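Uncharacterized protein (Bacteroides eggerthii DSM 20697, PDB 4ECO) is of unknown function but folds as a leucine-rich repeat solenoid, a scaffold that commonly serves protein binding. Local coordinates at residues 286-290 / 315-319; 295-300 / 325-329; 344-348 / 366-372. All blocks are in the same frame, centred on the assembly; numbering follows the deposited sequence. Where two conformers were deposited one is given.

How the contacts relate
Running from the N terminus, the chain enters helix 288-300 through residues 286-290, the first half of contact 1, and the same helix supplies 295-300 to contact 2. After strand 309-311 the loop 315-319 returns to close contact 1, and 325-329, which starts within helix 323-326, closes contact 2, so the two cross along the chain. Contact 3 follows in series, its segment 366-372 coming back onto 344-348. Centres lie about 16 to 17 Å apart, and side chains bridge them: Leu317 packs on Trp295, Thr319 on Pro347, and Leu326 against Pro347 and Ala348. Together they bind successive turns of the leucine-rich repeat solenoid.

Contact 1 (286-290 / 315-319); sequences ISGEQ and NNLKT
The side-chain amide of Asn316 meets the carbonyl of Ile286 with its edge: ND2 donates to Ile286 O over 2.8 Å, nearly straight at 162°, and the acceptor lies close to the amide plane. Seen from Ile286 the donor comes in above the carbonyl plane. Asn316 gets there with CG opposite its own carbonyl carbon (chi1 -59°), and ND2 also reaches Arg284 O. The other flat group, the carboxylate of Glu289, is met at the syn lone pair of OE2 by Lys318 NZ, 3.1 Å away, on the outer side; Glu289 is modelled in two conformers, so this salt bridge is doubtful.

Between these pairs the backbones come nearest at Gly288 and Leu317, whose CA atoms are 4.0 Å apart. Leu317 CD2 rests 3.8 Å from Gly288 O. Two waters fill in: water 1 accepts from Asn316 N and sits 2.9 Å from Ile286 O, while water 2 accepts from Lys318 N and gives a weak bond to Gly288 O. Ser287 caps the helix, its OG accepting a hydrogen bond from Gln290 N.

The join between the helix start and the loop after strand 309-311 is probably held chiefly by the Asn316 amide on Ile286 O, with two waters linking the backbones; the doubtful ion pair on the solvent side probably adds less.

Contact 2 (295-300 / 325-329); sequences WQALAD and SLQKM
Selenium sits at the edge of an indole: Met329, present as selenomethionine, brings SE to 3.5 Å from Trp295 NE1, close to the ring plane. Measured from the centroid of the five-membered ring, SE is 85° off the normal, so this is a Met-aromatic contact of the edge type, and the two side chains meet at about a right angle. A bend in the Met329 chain at its last torsion (chi3 87°) turns the methyl off the line of CG and SE, while CG itself packs 3.8 Å from Ala299 CB. Trp295 holds CG opposite its backbone N (chi1 -177°), which carries the indole out from helix 288-300 to where Leu326 CD2 approaches obliquely, 4.3 Å from CZ2. Phe320 and Pro321 add to this apolar cluster, and strand 309-311 contributes Ile310, which touches both Trp295 and Met329.

Ala299, whose CB points at the other segment, is where the two backbones come nearest, by Ser325. On the outer side Asp300 OD1 takes two donors. Ser325 OG donates a hydrogen bond to it over 2.8 Å from the syn side, only slightly out of the carboxylate plane; Lys328 NZ, 2.9 Å away, forms a salt bridge from well above that plane. The extended lysine chain crosses Ala299 O on its way, CD passing 3.4 Å from that oxygen. Gln296 lays CG against Ser325 OG but spends its OE1 on Lys292 NZ and Val322 N.

An aspartate as the last residue of helix 288-300 stands where the helix dipole would be expected to disfavour a negative charge; the lysine and the serine hydroxyl probably offset this, while the inner half of the contact is held by apolar fit around the indole.

Contact 3 (344-348 / 366-372); sequences GKLPA and TEIPANF
Gly344 O accepts hydrogen bonds from two successive backbone amides of segment 366-372. Thr366 N is the firmer donor, 3.0 Å away at 162° and raised above the carbonyl plane; Glu367 N adds a weak bond at 3.5 Å. The chain turns a corner at Gly344, and two residues on, Leu346 N donates to Glu367 O over 3.2 Å, so that Lys345 and Glu367 pair as a parallel beta bridge.

Their side chains run side by side in the same direction. Both start with CG opposite the backbone N, which sets the Lys345 methylenes along the glutamate, CD 3.4 Å from OE2; the ion pair itself is long, with NZ 3.9 Å from OE2. A leucine in place of Glu367 would remove the carboxylate and is likely to leave the Lys345 ammonium without this distant mate and freer to swing.

Leu346 points the other way, into the solenoid interior, where its CD1 meets Ile368 CD1 at 3.7 Å and the Phe372 ring obliquely. Pro347 O lies at that ring's edge, 3.4 Å from CE1, and Phe349 meets Phe372 edge-to-face. Pro369 CG fits against Ala348 CB at 3.7 Å.

What are probably adjacent turns of the leucine-rich repeat solenoid are therefore joined by backbone bonds and buried hydrocarbon, and the loosely paired charges on the outside are likely to contribute little.

Contact 1 (286-290 / 315-319)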
loop_
_atom_site.group_PDB
_atom_site.type_symbol
_atom_site.label_atom_id
_atom_site.label_comp_id
_atom_site.label_asym_id
_atom_site.label_seq_id
_atom_site.Cartn_x
_atom_site.Cartn_y
_atom_site.Cartn_z
ATOM N N ILE A 286 -18.345 0.839 -13.143
ATOM C CA ILE A 286 -17.794 0.161 -14.317
ATOM C C ILE A 286 -17.694 -1.329 -14.037
ATOM O O ILE A 286 -16.997 -1.729 -13.098
ATOM C CB ILE A 286 -16.401 0.728 -14.766
ATOM C CG1 ILE A 286 -16.321 2.284 -14.681
ATOM C CG2 ILE A 286 -16.001 0.181 -16.164
ATOM C CD1 ILE A 286 -14.959 2.916 -15.046
ATOM N N SER A 287 -18.334 -2.154 -14.895
ATOM C CA SER A 287 -18.283 -3.615 -14.775
ATOM C C SER A 287 -16.847 -4.124 -14.915
ATOM O O SER A 287 -16.021 -3.474 -15.573
ATOM C CB SER A 287 -19.172 -4.279 -15.820
ATOM O OG SER A 287 -18.583 -4.267 -17.110
ATOM N N GLY A 288 -16.572 -5.281 -14.316
ATOM C CA GLY A 288 -15.245 -5.866 -14.380
ATOM C C GLY A 288 -14.778 -6.097 -15.800
ATOM O O GLY A 288 -13.598 -5.886 -16.110
ATOM N N GLU A 289 -15.726 -6.533 -16.656
ATOM C CA GLU A 289 -15.540 -6.839 -18.067
ATOM C C GLU A 289 -15.155 -5.545 -18.837
ATOM O O GLU A 289 -14.173 -5.513 -19.579
ATOM C CB GLU A 289 -16.844 -7.474 -18.623
ATOM C CG GLU A 289 -17.291 -8.792 -17.979
ATOM C CD GLU A 289 -17.641 -8.823 -16.497
ATOM O OE1 GLU A 289 -18.040 -7.770 -15.947
ATOM O OE2 GLU A 289 -17.498 -9.907 -15.880
ATOM N N GLN A 290 -15.926 -4.471 -18.617
ATOM C CA GLN A 290 -15.749 -3.175 -19.271
ATOM C C GLN A 290 -14.403 -2.517 -18.894
ATOM O O GLN A 290 -13.746 -1.937 -19.767
ATOM C CB GLN A 290 -16.924 -2.230 -18.915
ATOM C CG GLN A 290 -16.962 -0.904 -19.678
ATOM C CD GLN A 290 -16.919 -1.079 -21.175
ATOM O OE1 GLN A 290 -17.805 -1.688 -21.806
ATOM N NE2 GLN A 290 -15.867 -0.564 -21.771
ATOM N N ASN A 315 -12.090 -1.510 -7.545
ATOM C CA ASN A 315 -12.805 -1.669 -8.787
ATOM C C ASN A 315 -13.419 -3.069 -8.844
ATOM O O ASN A 315 -13.402 -3.775 -7.827
ATOM C CB ASN A 315 -11.872 -1.379 -9.974
ATOM C CG ASN A 315 -11.764 0.091 -10.296
ATOM O OD1 ASN A 315 -12.772 0.794 -10.483
ATOM N ND2 ASN A 315 -10.544 0.573 -10.463
ATOM N N ASN A 316 -13.997 -3.458 -10.002
ATOM C CA ASN A 316 -14.682 -4.731 -10.123
ATOM C C ASN A 316 -13.973 -5.749 -11.037
ATOM O O ASN A 316 -14.611 -6.752 -11.405
ATOM C CB ASN A 316 -16.084 -4.481 -10.658
ATOM C CG ASN A 316 -16.929 -3.567 -9.814
ATOM O OD1 ASN A 316 -17.112 -3.743 -8.590
ATOM N ND2 ASN A 316 -17.487 -2.576 -10.470
ATOM N N LEU A 317 -12.676 -5.536 -11.379
ATOM C CA LEU A 317 -11.915 -6.431 -12.263
ATOM C C LEU A 317 -11.974 -7.889 -11.833
ATOM O O LEU A 317 -11.682 -8.176 -10.675
ATOM C CB LEU A 317 -10.437 -6.033 -12.328
ATOM C CG LEU A 317 -10.060 -4.732 -12.987
ATOM C CD1 LEU A 317 -8.608 -4.368 -12.638
ATOM C CD2 LEU A 317 -10.279 -4.804 -14.491
ATOM N N LYS A 318 -12.341 -8.807 -12.749
ATOM C CA LYS A 318 -12.348 -10.246 -12.443
ATOM C C LYS A 318 -11.059 -10.879 -12.964
ATOM O O LYS A 318 -10.659 -11.926 -12.481
ATOM C CB LYS A 318 -13.593 -10.960 -12.999
ATOM C CG LYS A 318 -14.810 -10.823 -12.094
ATOM C CD LYS A 318 -16.043 -11.311 -12.810
ATOM C CE LYS A 318 -17.313 -10.827 -12.160
ATOM N NZ LYS A 318 -18.461 -10.867 -13.118
ATOM N N THR A 319 -10.388 -10.209 -13.909
ATOM C CA THR A 319 -9.108 -10.636 -14.494
ATOM C C THR A 319 -8.469 -9.427 -15.193
ATOM O O THR A 319 -9.093 -8.374 -15.307
ATOM C CB THR A 319 -9.285 -11.856 -15.464
ATOM O OG1 THR A 319 -8.017 -12.482 -15.737
ATOM C CG2 THR A 319 -9.983 -11.487 -16.764
HETATM O O HOH W 1 -14.546 -1.253 -11.723
HETATM O O HOH W 2 -12.730 -8.338 -15.676
#

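Contact 2 (295-300 / 325-329)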
loop_
_atom_site.group_PDB
_atom_site.type_symbol
_atom_site.label_atom_id
_atom_site.label_comp_id
_atom_site.label_asym_id
_atom_site.label_seq_id
_atom_site.Cartn_x
_atom_site.Cartn_y
_atom_site.Cartn_z
ATOM N N TRP A 295 -8.782 -1.127 -20.058
ATOM C CA TRP A 295 -7.359 -1.345 -19.750
ATOM C C TRP A 295 -6.675 -1.959 -20.985
ATOM O O TRP A 295 -5.635 -1.429 -21.410
ATOM C CB TRP A 295 -7.182 -2.231 -18.500
ATOM C CG TRP A 295 -5.763 -2.483 -18.031
ATOM C CD1 TRP A 295 -4.605 -2.090 -18.636
ATOM C CD2 TRP A 295 -5.366 -3.244 -16.866
ATOM N NE1 TRP A 295 -3.512 -2.540 -17.917
ATOM C CE2 TRP A 295 -3.950 -3.256 -16.834
ATOM C CE3 TRP A 295 -6.071 -3.921 -15.848
ATOM C CZ2 TRP A 295 -3.226 -3.919 -15.826
ATOM C CZ3 TRP A 295 -5.355 -4.553 -14.842
ATOM C CH2 TRP A 295 -3.950 -4.552 -14.837
ATOM N N GLN A 296 -7.306 -3.002 -21.609
ATOM C CA GLN A 296 -6.759 -3.678 -22.784
ATOM C C GLN A 296 -6.533 -2.691 -23.900
ATOM O O GLN A 296 -5.459 -2.686 -24.509
ATOM C CB GLN A 296 -7.661 -4.830 -23.259
ATOM C CG GLN A 296 -6.933 -5.788 -24.208
ATOM C CD GLN A 296 -7.565 -7.157 -24.330
ATOM O OE1 GLN A 296 -7.642 -7.964 -23.380
ATOM N NE2 GLN A 296 -7.928 -7.481 -25.543
ATOM N N ALA A 297 -7.544 -1.828 -24.132
ATOM C CA ALA A 297 -7.552 -0.787 -25.157
ATOM C C ALA A 297 -6.375 0.175 -24.960
ATOM O O ALA A 297 -5.723 0.543 -25.940
ATOM C CB ALA A 297 -8.867 -0.035 -25.116
ATOM N N LEU A 298 -6.081 0.536 -23.681
ATOM C CA LEU A 298 -4.964 1.405 -23.325
ATOM C C LEU A 298 -3.627 0.740 -23.698
ATOM O O LEU A 298 -2.811 1.383 -24.365
ATOM C CB LEU A 298 -5.000 1.777 -21.838
ATOM C CG LEU A 298 -6.002 2.861 -21.446
ATOM C CD1 LEU A 298 -6.249 2.866 -19.963
ATOM C CD2 LEU A 298 -5.550 4.216 -21.912
ATOM N N ALA A 299 -3.445 -0.553 -23.347
ATOM C CA ALA A 299 -2.247 -1.350 -23.672
ATOM C C ALA A 299 -2.041 -1.483 -25.197
ATOM O O ALA A 299 -0.898 -1.421 -25.682
ATOM C CB ALA A 299 -2.367 -2.727 -23.053
ATOM N N ASP A 300 -3.154 -1.637 -25.945
ATOM C CA ASP A 300 -3.135 -1.809 -27.399
ATOM C C ASP A 300 -2.905 -0.474 -28.128
ATOM O O ASP A 300 -2.436 -0.485 -29.271
ATOM C CB ASP A 300 -4.437 -2.469 -27.877
ATOM C CG ASP A 300 -4.631 -3.897 -27.394
ATOM O OD1 ASP A 300 -3.603 -4.599 -27.160
ATOM O OD2 ASP A 300 -5.801 -4.321 -27.258
ATOM N N SER A 325 -1.442 -8.253 -24.824
ATOM C CA SER A 325 -1.723 -6.831 -24.671
ATOM C C SER A 325 -0.891 -6.284 -23.531
ATOM O O SER A 325 -0.303 -5.216 -23.674
ATOM C CB SER A 325 -3.210 -6.597 -24.441
ATOM O OG SER A 325 -3.969 -6.850 -25.614
ATOM N N LEU A 326 -0.791 -7.046 -22.411
ATOM C CA LEU A 326 0.002 -6.702 -21.228
ATOM C C LEU A 326 1.492 -6.548 -21.583
ATOM O O LEU A 326 2.123 -5.603 -21.115
ATOM C CB LEU A 326 -0.171 -7.755 -20.113
ATOM C CG LEU A 326 -1.543 -7.888 -19.429
ATOM C CD1 LEU A 326 -1.455 -8.787 -18.219
ATOM C CD2 LEU A 326 -2.064 -6.565 -18.970
ATOM N N GLN A 327 2.034 -7.453 -22.426
ATOM C CA GLN A 327 3.429 -7.481 -22.890
ATOM C C GLN A 327 3.881 -6.157 -23.523
ATOM O O GLN A 327 5.080 -5.852 -23.505
ATOM C CB GLN A 327 3.624 -8.592 -23.941
ATOM C CG GLN A 327 3.602 -10.047 -23.453
ATOM C CD GLN A 327 3.448 -11.029 -24.613
ATOM O OE1 GLN A 327 3.303 -10.653 -25.794
ATOM N NE2 GLN A 327 3.451 -12.321 -24.296
ATOM N N LYS A 328 2.928 -5.411 -24.131
ATOM C CA LYS A 328 3.161 -4.141 -24.826
ATOM C C LYS A 328 3.537 -3.016 -23.861
ATOM O O LYS A 328 4.261 -2.102 -24.247
ATOM C CB LYS A 328 1.922 -3.709 -25.627
ATOM C CG LYS A 328 1.381 -4.732 -26.606
ATOM C CD LYS A 328 0.159 -4.200 -27.353
ATOM C CE LYS A 328 -0.303 -5.158 -28.424
ATOM N NZ LYS A 328 -1.475 -4.633 -29.163
HETATM N N MSE A 329 3.044 -3.069 -22.623
HETATM C CA MSE A 329 3.268 -2.040 -21.586
HETATM C C MSE A 329 4.685 -2.149 -20.963
HETATM O O MSE A 329 4.846 -2.245 -19.739
HETATM C CB MSE A 329 2.197 -2.157 -20.491
HETATM C CG MSE A 329 0.779 -2.235 -21.020
HETATM SE SE MSE A 329 -0.430 -1.909 -19.556
HETATM C CE MSE A 329 -0.474 -0.018 -19.698
#

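Contact 3 (344-348 / 366-372)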
loop_
_atom_site.group_PDB
_atom_site.type_symbol
_atom_site.label_atom_id
_atom_site.label_comp_id
_atom_site.label_asym_id
_atom_site.label_seq_id
_atom_site.Cartn_x
_atom_site.Cartn_y
_atom_site.Cartn_z
ATOM N N GLY A 344 -8.952 -16.612 -10.041
ATOM C CA GLY A 344 -8.194 -17.626 -10.760
ATOM C C GLY A 344 -6.746 -17.298 -11.010
ATOM O O GLY A 344 -6.122 -16.562 -10.230
ATOM N N LYS A 345 -6.201 -17.892 -12.094
ATOM C CA LYS A 345 -4.821 -17.692 -12.530
ATOM C C LYS A 345 -4.756 -16.345 -13.259
ATOM O O LYS A 345 -5.645 -16.027 -14.050
ATOM C CB LYS A 345 -4.358 -18.885 -13.399
ATOM C CG LYS A 345 -2.910 -18.798 -13.930
ATOM C CD LYS A 345 -2.272 -20.167 -14.240
ATOM C CE LYS A 345 -2.959 -21.020 -15.306
ATOM N NZ LYS A 345 -2.271 -22.330 -15.526
ATOM N N LEU A 346 -3.768 -15.520 -12.931
ATOM C CA LEU A 346 -3.669 -14.191 -13.543
ATOM C C LEU A 346 -2.943 -14.206 -14.877
ATOM O O LEU A 346 -1.920 -14.874 -14.982
ATOM C CB LEU A 346 -2.941 -13.190 -12.630
ATOM C CG LEU A 346 -3.711 -12.483 -11.548
ATOM C CD1 LEU A 346 -2.799 -11.508 -10.819
ATOM C CD2 LEU A 346 -4.896 -11.732 -12.110
ATOM N N PRO A 347 -3.361 -13.395 -15.877
ATOM C CA PRO A 347 -2.546 -13.284 -17.105
ATOM C C PRO A 347 -1.171 -12.668 -16.752
ATOM O O PRO A 347 -1.079 -11.929 -15.761
ATOM C CB PRO A 347 -3.397 -12.384 -18.016
ATOM C CG PRO A 347 -4.788 -12.396 -17.400
ATOM C CD PRO A 347 -4.546 -12.514 -15.938
ATOM N N ALA A 348 -0.095 -13.015 -17.498
ATOM C CA ALA A 348 1.266 -12.535 -17.190
ATOM C C ALA A 348 1.736 -11.386 -18.098
ATOM O O ALA A 348 1.379 -11.347 -19.273
ATOM C CB ALA A 348 2.254 -13.684 -17.304
ATOM N N THR A 366 -5.957 -17.242 -7.344
ATOM C CA THR A 366 -5.570 -18.597 -6.942
ATOM C C THR A 366 -4.169 -18.956 -7.403
ATOM O O THR A 366 -3.548 -19.859 -6.815
ATOM C CB THR A 366 -6.550 -19.643 -7.473
ATOM O OG1 THR A 366 -6.618 -19.571 -8.906
ATOM C CG2 THR A 366 -7.914 -19.540 -6.834
ATOM N N GLU A 367 -3.667 -18.270 -8.454
ATOM C CA GLU A 367 -2.346 -18.580 -8.988
ATOM C C GLU A 367 -1.677 -17.373 -9.606
ATOM O O GLU A 367 -2.320 -16.625 -10.338
ATOM C CB GLU A 367 -2.499 -19.675 -10.055
ATOM C CG GLU A 367 -1.246 -20.465 -10.404
ATOM C CD GLU A 367 -1.497 -21.682 -11.280
ATOM O OE1 GLU A 367 -2.617 -22.241 -11.230
ATOM O OE2 GLU A 367 -0.569 -22.071 -12.026
ATOM N N ILE A 368 -0.370 -17.211 -9.337
ATOM C CA ILE A 368 0.503 -16.206 -9.948
ATOM C C ILE A 368 1.392 -16.975 -10.937
ATOM O O ILE A 368 2.088 -17.921 -10.535
ATOM C CB ILE A 368 1.290 -15.389 -8.906
ATOM C CG1 ILE A 368 0.346 -14.578 -7.964
ATOM C CG2 ILE A 368 2.379 -14.531 -9.562
ATOM C CD1 ILE A 368 -0.504 -13.420 -8.589
ATOM N N PRO A 369 1.311 -16.644 -12.249
ATOM C CA PRO A 369 2.059 -17.417 -13.265
ATOM C C PRO A 369 3.555 -17.259 -13.152
ATOM O O PRO A 369 4.031 -16.290 -12.555
ATOM C CB PRO A 369 1.568 -16.837 -14.596
ATOM C CG PRO A 369 1.122 -15.474 -14.256
ATOM C CD PRO A 369 0.509 -15.579 -12.883
ATOM N N ALA A 370 4.281 -18.212 -13.753
ATOM C CA ALA A 370 5.746 -18.301 -13.746
ATOM C C ALA A 370 6.409 -17.031 -14.288
ATOM O O ALA A 370 7.443 -16.602 -13.754
ATOM C CB ALA A 370 6.190 -19.500 -14.567
ATOM N N ASN A 371 5.785 -16.413 -15.298
ATOM C CA ASN A 371 6.352 -15.233 -15.916
ATOM C C ASN A 371 5.550 -13.981 -15.620
ATOM O O ASN A 371 5.516 -13.052 -16.447
ATOM C CB ASN A 371 6.425 -15.454 -17.433
ATOM C CG ASN A 371 7.738 -14.994 -18.006
ATOM O OD1 ASN A 371 8.791 -15.104 -17.356
ATOM N ND2 ASN A 371 7.725 -14.517 -19.261
ATOM N N PHE A 372 4.925 -13.920 -14.428
ATOM C CA PHE A 372 4.046 -12.807 -14.105
ATOM C C PHE A 372 4.703 -11.451 -14.397
ATOM O O PHE A 372 4.116 -10.654 -15.141
ATOM C CB PHE A 372 3.546 -12.854 -12.672
ATOM C CG PHE A 372 2.532 -11.765 -12.447
ATOM C CD1 PHE A 372 1.290 -11.802 -13.090
ATOM C CD2 PHE A 372 2.833 -10.667 -11.644
ATOM C CE1 PHE A 372 0.363 -10.767 -12.922
ATOM C CE2 PHE A 372 1.901 -9.635 -11.468
ATOM C CZ PHE A 372 0.672 -9.693 -12.107
#